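Local coordinates for glycoside hydrolase family 88 protein (Bacteroides vulgatus, PDB 4Q88) that is of unknown function but is probably a hydrolase acting on carbohydrate substrates, at residues 174-179 and 185-190; 217-222 and 237-242. All coordinates share one frame; numbering follows the deposited sequence. Where two conformers were deposited one is given.

Interaction 1. Residues 174-179 and 185-190; sequences VTDSIM and GLYYRD
The ring of Tyr187 is met by residues 174-179 along its rim. Met179 CB and Asp176 OD1 both lie at the ring edge, near its plane, while Thr175 CG2 comes up obliquely. The ring also meets that of Tyr180, with the two planes inclined. Met179 CB sits 4.1 Å from Tyr187 CD2. The Tyr188 ring, which stacks with Phe207, is approached obliquely by Met179 O, 3.3 Å from Tyr188 CD2. Farther out, the hydroxyl Tyr187 OH donates to Asp176 OD1 at 2.6 Å, a short bond on the syn side of the carboxylate and 21° out of its plane. Arg239 NH1 is a probable second partner of this hydroxyl, and it also takes the other oxygen of Asp176. CG of Tyr187 is anti to its own carbonyl carbon (chi1 -70°), which sends the ring back along the helix toward Asp176. A phenylalanine here would probably keep the ring packing but leave both Asp176 OD1 and Arg239 NH1 without this hydroxyl.

Residues 174-179 end helix 163-179. Strand 180-181 follows and pairs antiparallel with strand 186-187, which lies in the second segment. This small hairpin sits between helix 163-179 and helix 209-225, in a fold consistent with the alpha/alpha barrel of the six-hairpin clan. Tyr188 N donates to Met179 O at 2.8 Å, with an angle of 161° at the hydrogen. Tyr187 CA adds a CH...O contact to the same Met179 O at 3.4 Å.

Met179, a selenomethionine, runs beside the loop after the strand. SE lies 3.7 Å from Arg189 O and 3.8 Å from Asp190 CA.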
loop_
_atom_site.group_PDB
_atom_site.type_symbol
_atom_site.label_atom_id
_atom_site.label_comp_id
_atom_site.label_asym_id
_atom_site.label_seq_id
_atom_site.Cartn_x
_atom_site.Cartn_y
_atom_site.Cartn_z
ATOM N N VAL A 174 -2.515 4.297 18.025
ATOM C CA VAL A 174 -3.065 5.634 17.913
ATOM C C VAL A 174 -3.928 5.788 16.642
ATOM O O VAL A 174 -5.000 6.394 16.664
ATOM C CB VAL A 174 -1.962 6.704 18.016
ATOM C CG1 VAL A 174 -2.533 8.098 17.793
ATOM C CG2 VAL A 174 -1.357 6.690 19.422
ATOM N N THR A 175 -3.465 5.255 15.529
ATOM C CA THR A 175 -4.259 5.235 14.297
ATOM C C THR A 175 -5.619 4.605 14.569
ATOM O O THR A 175 -6.676 5.185 14.208
ATOM C CB THR A 175 -3.532 4.458 13.188
ATOM O OG1 THR A 175 -2.246 5.079 12.931
ATOM C CG2 THR A 175 -4.428 4.399 11.904
ATOM N N ASP A 176 -5.607 3.464 15.240
ATOM C CA ASP A 176 -6.854 2.753 15.559
ATOM C C ASP A 176 -7.790 3.611 16.392
ATOM O O ASP A 176 -9.029 3.604 16.172
ATOM C CB ASP A 176 -6.589 1.479 16.323
ATOM C CG ASP A 176 -6.028 0.350 15.437
ATOM O OD1 ASP A 176 -5.858 0.541 14.207
ATOM O OD2 ASP A 176 -5.782 -0.751 15.996
ATOM N N SER A 177 -7.218 4.303 17.371
ATOM C CA SER A 177 -8.030 5.148 18.280
ATOM C C SER A 177 -8.765 6.226 17.520
ATOM O O SER A 177 -9.828 6.640 17.951
ATOM C CB SER A 177 -7.154 5.798 19.375
ATOM O OG SER A 177 -6.408 6.948 18.886
ATOM N N ILE A 178 -8.202 6.704 16.423
ATOM C CA ILE A 178 -8.827 7.763 15.642
ATOM C C ILE A 178 -9.817 7.206 14.579
ATOM O O ILE A 178 -10.879 7.805 14.317
ATOM C CB ILE A 178 -7.749 8.659 14.940
ATOM C CG1 ILE A 178 -6.745 9.291 15.921
ATOM C CG2 ILE A 178 -8.454 9.778 14.147
ATOM C CD1 ILE A 178 -5.465 9.734 15.201
HETATM N N MSE A 179 -9.454 6.100 13.937
HETATM C CA MSE A 179 -10.064 5.672 12.635
HETATM C C MSE A 179 -10.672 4.279 12.590
HETATM O O MSE A 179 -11.443 3.981 11.656
HETATM C CB MSE A 179 -8.978 5.726 11.564
HETATM C CG MSE A 179 -8.753 7.130 11.148
HETATM SE SE MSE A 179 -7.049 7.255 10.166
HETATM C CE MSE A 179 -6.004 7.832 11.691
ATOM N N GLY A 185 -15.057 -3.421 11.433
ATOM C CA GLY A 185 -13.765 -4.030 11.052
ATOM C C GLY A 185 -13.100 -3.313 9.910
ATOM O O GLY A 185 -12.335 -3.938 9.156
ATOM N N LEU A 186 -13.380 -2.006 9.760
ATOM C CA LEU A 186 -12.751 -1.189 8.722
ATOM C C LEU A 186 -12.325 0.138 9.311
ATOM O O LEU A 186 -12.811 0.522 10.386
ATOM C CB LEU A 186 -13.738 -0.957 7.552
ATOM C CG LEU A 186 -14.227 -2.175 6.768
ATOM C CD1 LEU A 186 -15.322 -1.746 5.792
ATOM C CD2 LEU A 186 -13.081 -2.800 6.006
ATOM N N TYR A 187 -11.406 0.806 8.606
ATOM C CA TYR A 187 -10.873 2.091 8.949
ATOM C C TYR A 187 -11.552 3.217 8.161
ATOM O O TYR A 187 -11.720 3.130 6.915
ATOM C CB TYR A 187 -9.391 2.210 8.609
ATOM C CG TYR A 187 -8.499 1.366 9.494
ATOM C CD1 TYR A 187 -8.203 0.070 9.172
ATOM C CD2 TYR A 187 -7.932 1.903 10.621
ATOM C CE1 TYR A 187 -7.383 -0.692 10.001
ATOM C CE2 TYR A 187 -7.088 1.192 11.428
ATOM C CZ TYR A 187 -6.823 -0.114 11.122
ATOM O OH TYR A 187 -6.010 -0.842 11.960
ATOM N N TYR A 188 -11.899 4.288 8.884
ATOM C CA TYR A 188 -12.201 5.588 8.291
ATOM C C TYR A 188 -10.883 6.186 7.801
ATOM O O TYR A 188 -9.792 5.889 8.339
ATOM C CB TYR A 188 -12.829 6.545 9.299
ATOM C CG TYR A 188 -14.159 6.037 9.833
ATOM C CD1 TYR A 188 -15.321 6.119 9.039
ATOM C CD2 TYR A 188 -14.273 5.502 11.095
ATOM C CE1 TYR A 188 -16.542 5.633 9.498
ATOM C CE2 TYR A 188 -15.498 5.022 11.567
ATOM C CZ TYR A 188 -16.628 5.105 10.761
ATOM O OH TYR A 188 -17.856 4.612 11.231
ATOM N N ARG A 189 -10.982 7.000 6.775
ATOM C CA ARG A 189 -9.743 7.486 6.173
ATOM C C ARG A 189 -8.953 8.518 6.979
ATOM O O ARG A 189 -7.750 8.609 6.805
ATOM C CB ARG A 189 -9.926 7.898 4.746
ATOM C CG ARG A 189 -10.557 9.241 4.542
ATOM C CD ARG A 189 -10.592 9.624 3.074
ATOM N NE ARG A 189 -9.294 10.051 2.511
ATOM C CZ ARG A 189 -9.174 10.602 1.303
ATOM N NH1 ARG A 189 -10.273 10.813 0.548
ATOM N NH2 ARG A 189 -7.979 10.947 0.827
ATOM N N ASP A 190 -9.623 9.284 7.842
ATOM C CA ASP A 190 -8.963 10.190 8.782
ATOM C C ASP A 190 -10.052 10.679 9.748
ATOM O O ASP A 190 -11.238 10.284 9.622
ATOM C CB ASP A 190 -8.228 11.348 8.072
ATOM C CG ASP A 190 -9.175 12.276 7.287
ATOM O OD1 ASP A 190 -10.247 12.673 7.822
ATOM O OD2 ASP A 190 -8.828 12.566 6.116
#

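Interaction 2. Residues 217-222 and 237-242; sequences AAFAKV and ITRFQT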
loop_
_atom_site.group_PDB
_atom_site.type_symbol
_atom_site.label_atom_id
_atom_site.label_comp_id
_atom_site.label_asym_id
_atom_site.label_seq_id
_atom_site.Cartn_x
_atom_site.Cartn_y
_atom_site.Cartn_z
ATOM N N ALA A 217 -3.372 -4.205 2.687
ATOM C CA ALA A 217 -2.051 -4.583 2.075
ATOM C C ALA A 217 -0.881 -4.341 3.055
ATOM O O ALA A 217 0.061 -5.116 3.069
ATOM C CB ALA A 217 -1.805 -3.807 0.816
ATOM N N ALA A 218 -0.972 -3.268 3.831
ATOM C CA ALA A 218 0.011 -3.012 4.882
ATOM C C ALA A 218 0.150 -4.142 5.852
ATOM O O ALA A 218 1.293 -4.544 6.217
ATOM C CB ALA A 218 -0.263 -1.689 5.586
ATOM N N PHE A 219 -0.963 -4.659 6.361
ATOM C CA PHE A 219 -0.870 -5.747 7.327
ATOM C C PHE A 219 -0.278 -6.975 6.700
ATOM O O PHE A 219 0.506 -7.698 7.342
ATOM C CB PHE A 219 -2.246 -6.075 7.931
ATOM C CG PHE A 219 -2.628 -5.145 9.032
ATOM C CD1 PHE A 219 -1.984 -5.215 10.237
ATOM C CD2 PHE A 219 -3.578 -4.173 8.866
ATOM C CE1 PHE A 219 -2.312 -4.378 11.289
ATOM C CE2 PHE A 219 -3.867 -3.274 9.878
ATOM C CZ PHE A 219 -3.229 -3.381 11.108
ATOM N N ALA A 220 -0.601 -7.240 5.428
ATOM C CA ALA A 220 0.087 -8.351 4.743
ATOM C C ALA A 220 1.594 -8.161 4.675
ATOM O O ALA A 220 2.402 -9.100 4.998
ATOM C CB ALA A 220 -0.458 -8.532 3.334
ATOM N N LYS A 221 2.022 -6.960 4.315
ATOM C CA LYS A 221 3.451 -6.672 4.266
ATOM C C LYS A 221 4.135 -6.748 5.648
ATOM O O LYS A 221 5.297 -7.186 5.760
ATOM C CB LYS A 221 3.732 -5.350 3.599
ATOM C CG LYS A 221 3.473 -5.400 2.085
ATOM C CD LYS A 221 3.439 -4.063 1.449
ATOM C CE LYS A 221 4.763 -3.467 1.131
ATOM N NZ LYS A 221 5.610 -4.241 0.163
ATOM N N VAL A 222 3.436 -6.304 6.679
ATOM C CA VAL A 222 3.943 -6.444 8.032
ATOM C C VAL A 222 4.144 -7.937 8.359
ATOM O O VAL A 222 5.260 -8.345 8.781
ATOM C CB VAL A 222 3.021 -5.790 9.067
ATOM C CG1 VAL A 222 3.321 -6.312 10.472
ATOM C CG2 VAL A 222 3.156 -4.286 9.056
ATOM N N ILE A 237 -2.427 -10.533 12.992
ATOM C CA ILE A 237 -3.162 -11.598 12.307
ATOM C C ILE A 237 -4.677 -11.469 12.507
ATOM O O ILE A 237 -5.462 -11.587 11.552
ATOM C CB ILE A 237 -2.672 -13.006 12.738
ATOM C CG1 ILE A 237 -1.285 -13.199 12.197
ATOM C CG2 ILE A 237 -3.596 -14.092 12.209
ATOM C CD1 ILE A 237 -0.551 -14.406 12.771
ATOM N N THR A 238 -5.099 -11.189 13.732
ATOM C CA THR A 238 -6.501 -11.054 14.024
ATOM C C THR A 238 -7.095 -9.857 13.275
ATOM O O THR A 238 -8.171 -10.000 12.693
ATOM C CB THR A 238 -6.735 -10.863 15.519
ATOM O OG1 THR A 238 -6.424 -12.087 16.177
ATOM C CG2 THR A 238 -8.159 -10.525 15.785
ATOM N N ARG A 239 -6.348 -8.766 13.216
ATOM C CA ARG A 239 -6.828 -7.595 12.495
ATOM C C ARG A 239 -6.931 -7.925 11.007
ATOM O O ARG A 239 -7.947 -7.591 10.364
ATOM C CB ARG A 239 -5.963 -6.377 12.757
ATOM C CG ARG A 239 -6.364 -5.134 11.982
ATOM C CD ARG A 239 -7.745 -4.629 12.308
ATOM N NE ARG A 239 -8.006 -4.602 13.742
ATOM C CZ ARG A 239 -7.548 -3.694 14.594
ATOM N NH1 ARG A 239 -6.884 -2.640 14.170
ATOM N NH2 ARG A 239 -7.858 -3.792 15.877
ATOM N N PHE A 240 -5.895 -8.549 10.452
ATOM C CA PHE A 240 -5.919 -8.936 9.036
ATOM C C PHE A 240 -7.088 -9.858 8.686
ATOM O O PHE A 240 -7.770 -9.666 7.674
ATOM C CB PHE A 240 -4.580 -9.593 8.701
ATOM C CG PHE A 240 -4.466 -10.049 7.291
ATOM C CD1 PHE A 240 -4.257 -9.135 6.259
ATOM C CD2 PHE A 240 -4.436 -11.391 7.008
ATOM C CE1 PHE A 240 -4.076 -9.555 4.943
ATOM C CE2 PHE A 240 -4.278 -11.818 5.680
ATOM C CZ PHE A 240 -4.109 -10.896 4.659
ATOM N N GLN A 241 -7.306 -10.883 9.499
ATOM C CA GLN A 241 -8.385 -11.818 9.249
ATOM C C GLN A 241 -9.766 -11.168 9.359
ATOM O O GLN A 241 -10.673 -11.485 8.575
ATOM C CB GLN A 241 -8.282 -13.007 10.180
ATOM C CG GLN A 241 -7.080 -13.874 9.841
ATOM C CD GLN A 241 -6.841 -14.948 10.894
ATOM O OE1 GLN A 241 -7.151 -14.754 12.121
ATOM N NE2 GLN A 241 -6.233 -16.050 10.468
ATOM N N THR A 242 -9.934 -10.294 10.350
ATOM C CA THR A 242 -11.217 -9.570 10.489
ATOM C C THR A 242 -11.478 -8.625 9.355
ATOM O O THR A 242 -12.601 -8.544 8.839
ATOM C CB THR A 242 -11.193 -8.794 11.787
ATOM O OG1 THR A 242 -10.971 -9.691 12.883
ATOM C CG2 THR A 242 -12.486 -8.055 11.996
#
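Arg239 reaches across from residues 237-242 to Phe219, and its NH1 is gripped by two groups beyond the helix pair. It forms a salt bridge with Asp176 OD2 and a probable hydrogen bond with Tyr187 OH. Its side chain also makes a cation-pi contact with Tyr180. The aliphatic part of the same side chain does the packing. Arg239 CG lies over one face of the Phe219 ring, offset toward the rim, at 3.7 Å from Phe219 CZ. This is a CH-pi contact, with Arg239 CG 4.0 Å from the centroid of the Phe219 ring. CG is anti to the backbone N of Arg239 (chi1 177°), and the chain then bends at chi2 and chi3. The guanidinium plane ends up 76° from the ring plane, so the two flat groups do not stack.

One residue on, Phe240 fills the next part of the interface. Its CD1 lies 4.0 Å from Phe219 CB, and its CE1 lies 4.1 Å from Ala220 CB. Both contacts come at the ring obliquely. The small side chain of Ala220 allows the Phe240 ring to come close to helix 209-225, and Phe216 stacks on the same ring.

The axes of the two segments are 9.7 Å apart at closest approach, at 143° between their N-to-C directions. The pair is thus an antiparallel helical hairpin, consistent with the alpha/alpha barrel expected of this family. Helix 144-159 packs against Phe219 through Met149. Helix 272-287 touches Ala220 through Trp284. Helix 209-225 thus packs against helices 144-159 and 272-287 as well as helix 233-249.

Both contacts are buried, but interaction 2 lies nearer the centre of the chain, about 12 Å from it against about 16 Å for interaction 1. Interaction 1 joins a helix end to the short hairpin that follows, and it combines two hydrogen bonds with packing of Met179. Interaction 2 joins two antiparallel helices, and its hold is apolar and aromatic. They share no helix or strand, yet strand 186-187 leads on to helix 209-225. Their centres are about 14 Å apart, and they touch: Tyr187 OH packs 3.9 Å from Phe219 CE2. Arg239 ties the polar end of one contact to the hydrocarbon packing of the other.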